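Local coordinates for transcriptional regulator, LacI family (Burkholderia phymatum, PDB 2RGY), which probably regulates transcription in response to a small ligand, perhaps a sugar, as LacI-family repressors do, at residues 51-54 and 55-59; 175-178 and 179-183. All coordinates share one frame; numbering follows the deposited sequence.

Interaction 1 of 2, residues 51-54 and 55-59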
ATOM      1  N   THR A  51       6.689 -11.655 -19.222  1.00 30.23           N
ATOM      2  CA  THR A  51       5.820 -12.358 -18.281  1.00 29.89           C
ATOM      3  C   THR A  51       6.262 -12.043 -16.858  1.00 29.45           C
ATOM      4  O   THR A  51       7.396 -11.625 -16.635  1.00 28.39           O
ATOM      5  CB  THR A  51       5.872 -13.894 -18.474  1.00 29.65           C
ATOM      6  OG1 THR A  51       7.161 -14.389 -18.096  1.00 29.20           O
ATOM      7  CG2 THR A  51       5.609 -14.259 -19.928  1.00 31.59           C
ATOM      8  N   PRO A  52       5.366 -12.225 -15.876  1.00 29.51           N
ATOM      9  CA  PRO A  52       5.721 -11.943 -14.484  1.00 28.31           C
ATOM     10  C   PRO A  52       7.043 -12.595 -14.105  1.00 27.69           C
ATOM     11  O   PRO A  52       7.900 -11.963 -13.485  1.00 26.77           O
ATOM     12  CB  PRO A  52       4.541 -12.507 -13.716  1.00 28.30           C
ATOM     13  CG  PRO A  52       3.397 -12.177 -14.634  1.00 29.24           C
ATOM     14  CD  PRO A  52       3.941 -12.582 -15.991  1.00 28.82           C
ATOM     15  N   ARG A  53       7.220 -13.848 -14.506  1.00 26.24           N
ATOM     16  CA  ARG A  53       8.443 -14.574 -14.201  1.00 26.25           C
ATOM     17  C   ARG A  53       9.673 -13.895 -14.792  1.00 26.29           C
ATOM     18  O   ARG A  53      10.628 -13.596 -14.076  1.00 25.13           O
ATOM     19  CB  ARG A  53       8.356 -15.997 -14.738  1.00 28.01           C
ATOM     20  CG  ARG A  53       9.598 -16.817 -14.492  1.00 30.43           C
ATOM     21  CD  ARG A  53       9.549 -18.112 -15.283  1.00 31.91           C
ATOM     22  NE  ARG A  53      10.681 -18.969 -14.958  1.00 33.76           N
ATOM     23  CZ  ARG A  53      10.949 -20.123 -15.566  1.00 36.86           C
ATOM     24  NH1 ARG A  53      10.164 -20.564 -16.543  1.00 35.84           N
ATOM     25  NH2 ARG A  53      12.003 -20.843 -15.192  1.00 37.09           N
ATOM     26  N   GLU A  54       9.651 -13.662 -16.102  1.00 26.39           N
ATOM     27  CA  GLU A  54      10.774 -13.024 -16.774  1.00 26.49           C
ATOM     28  C   GLU A  54      11.006 -11.597 -16.297  1.00 24.94           C
ATOM     29  O   GLU A  54      12.124 -11.091 -16.363  1.00 25.24           O
ATOM     30  CB  GLU A  54      10.558 -13.032 -18.287  1.00 29.06           C
ATOM     31  CG  GLU A  54      10.891 -14.362 -18.959  1.00 34.55           C
ATOM     32  CD  GLU A  54      12.365 -14.742 -18.820  1.00 37.41           C
ATOM     33  OE1 GLU A  54      13.217 -13.825 -18.750  1.00 39.91           O
ATOM     34  OE2 GLU A  54      12.679 -15.956 -18.800  1.00 38.83           O
ATOM     35  N   GLN A  55       9.950 -10.945 -15.826  1.00 23.74           N
ATOM     36  CA  GLN A  55      10.086  -9.585 -15.327  1.00 23.62           C
ATOM     37  C   GLN A  55      10.900  -9.622 -14.044  1.00 21.60           C
ATOM     38  O   GLN A  55      11.618  -8.686 -13.745  1.00 22.30           O
ATOM     39  CB  GLN A  55       8.720  -8.973 -15.034  1.00 24.23           C
ATOM     40  CG  GLN A  55       7.915  -8.587 -16.251  1.00 28.63           C
ATOM     41  CD  GLN A  55       6.617  -7.922 -15.856  1.00 31.06           C
ATOM     42  OE1 GLN A  55       6.619  -6.915 -15.152  1.00 32.70           O
ATOM     43  NE2 GLN A  55       5.498  -8.486 -16.297  1.00 34.92           N
ATOM     44  N   ALA A  56      10.771 -10.704 -13.284  1.00 19.69           N
ATOM     45  CA  ALA A  56      11.519 -10.854 -12.037  1.00 20.30           C
ATOM     46  C   ALA A  56      12.970 -11.239 -12.349  1.00 20.45           C
ATOM     47  O   ALA A  56      13.902 -10.783 -11.690  1.00 20.22           O
ATOM     48  CB  ALA A  56      10.866 -11.926 -11.152  1.00 17.96           C
ATOM     49  N   LEU A  57      13.154 -12.089 -13.354  1.00 20.83           N
ATOM     50  CA  LEU A  57      14.495 -12.508 -13.741  1.00 22.72           C
ATOM     51  C   LEU A  57      15.296 -11.295 -14.191  1.00 22.22           C
ATOM     52  O   LEU A  57      16.437 -11.106 -13.773  1.00 22.91           O
ATOM     53  CB  LEU A  57      14.444 -13.536 -14.881  1.00 23.78           C
ATOM     54  CG  LEU A  57      14.308 -15.036 -14.585  1.00 26.28           C
ATOM     55  CD1 LEU A  57      15.316 -15.422 -13.517  1.00 26.48           C
ATOM     56  CD2 LEU A  57      12.897 -15.381 -14.142  1.00 28.92           C
ATOM     57  N   GLU A  58      14.690 -10.471 -15.037  1.00 21.95           N
ATOM     58  CA  GLU A  58      15.347  -9.280 -15.554  1.00 23.23           C
ATOM     59  C   GLU A  58      15.654  -8.274 -14.436  1.00 22.51           C
ATOM     60  O   GLU A  58      16.738  -7.692 -14.390  1.00 22.96           O
ATOM     61  CB  GLU A  58      14.469  -8.618 -16.623  1.00 24.73           C
ATOM     62  CG  GLU A  58      14.031  -9.564 -17.732  1.00 30.67           C
ATOM     63  CD  GLU A  58      13.117  -8.907 -18.762  1.00 34.09           C
ATOM     64  OE1 GLU A  58      12.235  -8.100 -18.374  1.00 34.90           O
ATOM     65  OE2 GLU A  58      13.268  -9.208 -19.969  1.00 38.22           O
ATOM     66  N   ALA A  59      14.698  -8.073 -13.538  1.00 21.43           N
ATOM     67  CA  ALA A  59      14.885  -7.129 -12.443  1.00 20.22           C
ATOM     68  C   ALA A  59      16.012  -7.563 -11.511  1.00 20.58           C
ATOM     69  O   ALA A  59      16.863  -6.754 -11.143  1.00 22.16           O
ATOM     70  CB  ALA A  59      13.597  -6.974 -11.671  1.00 19.57           C
TER
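Gln55 N donates to Thr51 O over 2.8 Å. This is the first main-chain bond of helix 52-65, and a side-chain bond beside it marks where the helix starts: Thr51 OG1 accepts from Glu54 N at 3.3 Å. The N-H...O angle of 172° makes that bond long but straight. With chi1 at 68°, the Thr51 hydroxyl is brought round to the first turn, where it serves an amide that has no preceding helical carbonyl. A further main-chain bond follows from Ala56 N to Pro52 O (3.1 Å).

Gln55 folds back over the same end. Its CG stands beside its own backbone N (chi1 -74°), which lays that methylene against the carbonyl of the capping residue, Gln55 CG to Thr51 O being 3.1 Å. From there the side chain reaches past the cap, and Gln55 NE2 is hydrogen-bonded to the carbonyl oxygen of Ser50, the residue just before it.

Arg53 and Leu57 meet one turn apart, Arg53 CG lying 3.6 Å from Leu57 CD2; that methyl is placed too near a backbone carbonyl in the model, so the exact fit is doubtful. The arginine runs outward to salt bridges with Glu81 and Asp82. Glu54 brings its OE1 to 4.1 Å from Leu57 CB. The same Glu54 oxygen is 4.8 Å from Glu58 OE2, a proximity of like charges that a long, weak ion pair between Glu54 and Arg61 may ease.

Ala56 packs on Phe14 of strand 10-14 and on Leu78. The whole is a threonine N-cap and first turn, opening the helix of a right-handed beta-alpha-beta crossover from strand 40-44 to strand 70-73 in a Rossmann-like subdomain.

Interaction 2 of 2, residues 175-178 and 179-183; sequences GGYA and ATCQL
Thr180 grips the carbonyl of Gly176 twice: its backbone N donates to Gly176 O at 3.0 Å, and Thr180 OG1 donates to the same Gly176 oxygen, also at 3.0 Å. The two donors come from opposite faces of the carbonyl plane, OG1 tilted 31° out of it, so they share the acceptor without competing for one direction. The hydroxyl gets there because OG1 lies beside the residue's own N (chi1 -60°), a torsion that turns it back toward the preceding turn and lets a buried polar group be satisfied within the helix. The other i to i+4 bonds are regular, among them Ala179 N to Gly175 O (2.9 Å), Cys181 N to Tyr177 O (3.1 Å) and Gln182 N to Ala178 O (2.9 Å). One side-chain bond leaves the helix, from Tyr177 OH to Gln210 at the end of helix 198-210.

A sulfur-aromatic contact is the second kind of interaction. Cys181 SG sits over one face of the Tyr177 ring, 4.2 Å from the centroid and 22° off the ring normal. It is displaced toward the rim, where its closest ring atom is Tyr177 CE2 at 3.9 Å from Cys181 SG. The sulfur is placed beside its own backbone N and therefore points back toward the preceding turn, where the tyrosine ring lies.

The remaining contacts are packing. Tyr177 touches Arg207, and Tyr232 of the second subunit also packs on it. Thr180 meets Ala204 and Phe208 of helix 198-210, whereas Ala179 rests on Ile134 and Ile167 of the sheet. Helix 173-186 links strand 166-168 to strand 192-195, crossing strand 131-135 on the way, as the helical arm of a beta-alpha-beta crossover in a periplasmic-binding-protein-like domain.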
ATOM      1  N   GLY A 175      -8.286  -9.128  -9.174  1.00 19.32           N
ATOM      2  CA  GLY A 175      -8.380 -10.577  -9.261  1.00 19.16           C
ATOM      3  C   GLY A 175      -9.365 -11.102  -8.236  1.00 18.77           C
ATOM      4  O   GLY A 175     -10.202 -11.940  -8.538  1.00 18.99           O
ATOM      5  N   GLY A 176      -9.260 -10.601  -7.011  1.00 18.26           N
ATOM      6  CA  GLY A 176     -10.152 -11.035  -5.958  1.00 18.22           C
ATOM      7  C   GLY A 176     -11.596 -10.687  -6.260  1.00 19.08           C
ATOM      8  O   GLY A 176     -12.498 -11.468  -5.968  1.00 17.92           O
ATOM      9  N   TYR A 177     -11.816  -9.515  -6.846  1.00 18.82           N
ATOM     10  CA  TYR A 177     -13.165  -9.080  -7.180  1.00 18.94           C
ATOM     11  C   TYR A 177     -13.781 -10.004  -8.220  1.00 18.87           C
ATOM     12  O   TYR A 177     -14.920 -10.456  -8.077  1.00 20.14           O
ATOM     13  CB  TYR A 177     -13.156  -7.651  -7.724  1.00 19.96           C
ATOM     14  CG  TYR A 177     -14.538  -7.098  -7.983  1.00 23.01           C
ATOM     15  CD1 TYR A 177     -15.351  -6.684  -6.929  1.00 23.23           C
ATOM     16  CD2 TYR A 177     -15.035  -6.988  -9.287  1.00 22.45           C
ATOM     17  CE1 TYR A 177     -16.627  -6.168  -7.167  1.00 23.88           C
ATOM     18  CE2 TYR A 177     -16.309  -6.479  -9.534  1.00 23.25           C
ATOM     19  CZ  TYR A 177     -17.100  -6.071  -8.469  1.00 24.72           C
ATOM     20  OH  TYR A 177     -18.375  -5.581  -8.697  1.00 25.85           O
ATOM     21  N   ALA A 178     -13.011 -10.282  -9.266  1.00 19.11           N
ATOM     22  CA  ALA A 178     -13.461 -11.149 -10.344  1.00 20.38           C
ATOM     23  C   ALA A 178     -13.695 -12.573  -9.840  1.00 20.17           C
ATOM     24  O   ALA A 178     -14.621 -13.260 -10.281  1.00 19.98           O
ATOM     25  CB  ALA A 178     -12.423 -11.155 -11.465  1.00 19.96           C
ATOM     26  N   ALA A 179     -12.853 -13.020  -8.915  1.00 19.54           N
ATOM     27  CA  ALA A 179     -12.985 -14.369  -8.388  1.00 19.44           C
ATOM     28  C   ALA A 179     -14.240 -14.487  -7.530  1.00 19.81           C
ATOM     29  O   ALA A 179     -14.907 -15.524  -7.539  1.00 18.28           O
ATOM     30  CB  ALA A 179     -11.745 -14.738  -7.581  1.00 18.95           C
ATOM     31  N   THR A 180     -14.571 -13.425  -6.796  1.00 20.09           N
ATOM     32  CA  THR A 180     -15.765 -13.460  -5.961  1.00 20.64           C
ATOM     33  C   THR A 180     -16.986 -13.526  -6.874  1.00 22.81           C
ATOM     34  O   THR A 180     -17.923 -14.287  -6.619  1.00 20.98           O
ATOM     35  CB  THR A 180     -15.878 -12.224  -5.031  1.00 20.55           C
ATOM     36  OG1 THR A 180     -14.741 -12.168  -4.153  1.00 19.92           O
ATOM     37  CG2 THR A 180     -17.131 -12.325  -4.177  1.00 19.45           C
ATOM     38  N   CYS A 181     -16.966 -12.742  -7.948  1.00 22.80           N
ATOM     39  CA  CYS A 181     -18.079 -12.743  -8.891  1.00 25.28           C
ATOM     40  C   CYS A 181     -18.254 -14.124  -9.521  1.00 25.23           C
ATOM     41  O   CYS A 181     -19.370 -14.628  -9.628  1.00 28.23           O
ATOM     42  CB  CYS A 181     -17.847 -11.700  -9.988  1.00 23.24           C
ATOM     43  SG  CYS A 181     -17.926 -10.020  -9.370  1.00 25.91           S
ATOM     44  N   GLN A 182     -17.149 -14.731  -9.936  1.00 25.48           N
ATOM     45  CA  GLN A 182     -17.200 -16.048 -10.546  1.00 25.71           C
ATOM     46  C   GLN A 182     -17.820 -17.045  -9.564  1.00 25.63           C
ATOM     47  O   GLN A 182     -18.607 -17.912  -9.957  1.00 25.85           O
ATOM     48  CB  GLN A 182     -15.795 -16.504 -10.945  1.00 26.78           C
ATOM     49  CG  GLN A 182     -15.767 -17.814 -11.738  1.00 30.43           C
ATOM     50  CD  GLN A 182     -14.353 -18.292 -12.062  1.00 31.61           C
ATOM     51  OE1 GLN A 182     -13.525 -17.535 -12.577  1.00 33.43           O
ATOM     52  NE2 GLN A 182     -14.076 -19.559 -11.769  1.00 33.85           N
ATOM     53  N   LEU A 183     -17.483 -16.903  -8.285  1.00 23.55           N
ATOM     54  CA  LEU A 183     -18.002 -17.791  -7.254  1.00 22.53           C
ATOM     55  C   LEU A 183     -19.510 -17.653  -7.093  1.00 22.77           C
ATOM     56  O   LEU A 183     -20.230 -18.643  -7.106  1.00 24.17           O
ATOM     57  CB  LEU A 183     -17.312 -17.502  -5.918  1.00 19.43           C
ATOM     58  CG  LEU A 183     -17.823 -18.261  -4.698  1.00 19.82           C
ATOM     59  CD1 LEU A 183     -17.635 -19.770  -4.892  1.00 19.93           C
ATOM     60  CD2 LEU A 183     -17.081 -17.773  -3.463  1.00 19.52           C
TER

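How the interactions relate
Interactions 1 and 2 lie in topologically equivalent crossover helices, near their N-terminal ends, one in each Rossmann-like half of the chain. Both helices follow the second strand of their half, which is an edge strand, and lead to the third, so that the first strand lies between; the strand order 2-1-3 is common to the two sheets. Interaction 1 includes the cap of its helix, whereas interaction 2 begins inside its own. The contacts do not touch: their centres are 26 Å apart and their nearest atoms about 13 Å. Each has one residue packed against the second subunit, so both helices border the dimer partner. In this family the effector typically binds in the cleft between the halves.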